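Local coordinates for isoaspartyl dipeptidase (Fervidobacterium islandicum, PDB 7CDH), which probably hydrolyses isoaspartyl (beta-aspartyl) dipeptides as a zinc-dependent peptidase of the amidohydrolase family, consistent with a role in protein repair, at residues I179-G182 and G183-G187. Residues are numbered along the deposited sequence; the frame is centred on the assembly and turned at random.
Sequences IRVG and GMISG
Gly182 and Ser186 meet in the final turn of helix 169-186, the crossover helix of the beta-alpha-beta unit that links strands 151-159 and 191-196 of the TIM barrel. Three regular i to i+4 backbone bonds come first: Gly183 N to Ile179 O, Met184 N to Arg180 O, and Ile185 N to Val181 O, the last at 3.0 Å. Gly187, with positive phi (69°), then takes the chain out of the helix.

Between side chains, the sulfur of Met184 sits over the centre of one face of the Arg180 guanidinium, 4.1 Å from SD to CZ. Met184 CG lies anti to the carbonyl carbon (chi1 -63°) and chi2 is extended, which carries SD back along the helix to the guanidinium. Arg180 NE donates a hydrogen bond to the carbonyl oxygen of His162 of a second subunit, which anchors the guanidinium at the interface. One residue further on, Val181 CG1 packs against Ile185 CD1 at 3.9 Å; both residues also touch helix 141-147, through Met142 and Val146, and the second subunit.

Two donors from one residue grip the carbonyl of Gly182: Ser186 N at 3.2 Å from Gly182 O and, approaching the opposite face of the carbonyl plane, Ser186 OG at 2.9 Å from that oxygen.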
loop_
_atom_site.group_PDB
_atom_site.type_symbol
_atom_site.label_atom_id
_atom_site.label_comp_id
_atom_site.label_asym_id
_atom_site.label_seq_id
_atom_site.Cartn_x
_atom_site.Cartn_y
_atom_site.Cartn_z
ATOM N N ILE A 179 15.742 17.955 -0.487
ATOM C CA ILE A 179 16.969 17.693 -1.269
ATOM C C ILE A 179 18.149 18.386 -0.568
ATOM O O ILE A 179 19.228 17.786 -0.499
ATOM C CB ILE A 179 16.754 18.065 -2.747
ATOM C CG1 ILE A 179 17.502 17.107 -3.684
ATOM C CG2 ILE A 179 17.124 19.508 -3.016
ATOM C CD1 ILE A 179 17.030 15.665 -3.609
ATOM N N ARG A 180 17.933 19.530 0.069
ATOM C CA ARG A 180 18.974 20.183 0.895
ATOM C C ARG A 180 19.369 19.258 2.041
ATOM O O ARG A 180 20.581 19.032 2.261
ATOM C CB ARG A 180 18.537 21.549 1.415
ATOM C CG ARG A 180 19.381 22.048 2.572
ATOM C CD ARG A 180 19.232 23.538 2.727
ATOM N NE ARG A 180 20.014 24.054 3.847
ATOM C CZ ARG A 180 21.352 24.104 3.909
ATOM N NH1 ARG A 180 22.106 23.645 2.927
ATOM N NH2 ARG A 180 21.948 24.615 4.971
ATOM N N VAL A 181 18.413 18.709 2.773
ATOM C CA VAL A 181 18.808 17.874 3.947
ATOM C C VAL A 181 19.446 16.566 3.463
ATOM O O VAL A 181 20.479 16.121 4.067
ATOM C CB VAL A 181 17.627 17.671 4.896
ATOM C CG1 VAL A 181 17.848 16.497 5.834
ATOM C CG2 VAL A 181 17.399 18.960 5.674
ATOM N N GLY A 182 18.881 15.982 2.407
ATOM C CA GLY A 182 19.435 14.753 1.831
ATOM C C GLY A 182 20.861 14.977 1.361
ATOM O O GLY A 182 21.690 14.076 1.539
ATOM N N GLY A 183 21.117 16.145 0.765
ATOM C CA GLY A 183 22.460 16.616 0.387
ATOM C C GLY A 183 23.422 16.638 1.563
ATOM O O GLY A 183 24.564 16.142 1.409
ATOM N N MET A 184 22.996 17.182 2.700
ATOM C CA MET A 184 23.867 17.322 3.893
ATOM C C MET A 184 24.239 15.923 4.428
ATOM O O MET A 184 25.404 15.705 4.771
ATOM C CB MET A 184 23.168 18.135 4.991
ATOM C CG MET A 184 22.853 19.563 4.580
ATOM S SD MET A 184 21.895 20.516 5.783
ATOM C CE MET A 184 23.076 20.619 7.125
ATOM N N ILE A 185 23.282 15.010 4.524
ATOM C CA ILE A 185 23.511 13.651 5.078
ATOM C C ILE A 185 24.513 12.909 4.180
ATOM O O ILE A 185 25.347 12.132 4.691
ATOM C CB ILE A 185 22.151 12.930 5.186
ATOM C CG1 ILE A 185 21.244 13.600 6.225
ATOM C CG2 ILE A 185 22.312 11.440 5.477
ATOM C CD1 ILE A 185 19.777 13.128 6.181
ATOM N N SER A 186 24.424 13.117 2.875
ATOM C CA SER A 186 25.113 12.308 1.847
ATOM C C SER A 186 26.423 12.991 1.401
ATOM O O SER A 186 27.186 12.399 0.606
ATOM C CB SER A 186 24.165 12.063 0.692
ATOM O OG SER A 186 23.962 13.240 -0.063
ATOM N N GLY A 187 26.689 14.198 1.876
ATOM C CA GLY A 187 27.896 14.940 1.493
ATOM C C GLY A 187 27.843 15.389 0.047
ATOM O O GLY A 187 28.885 15.676 -0.491
#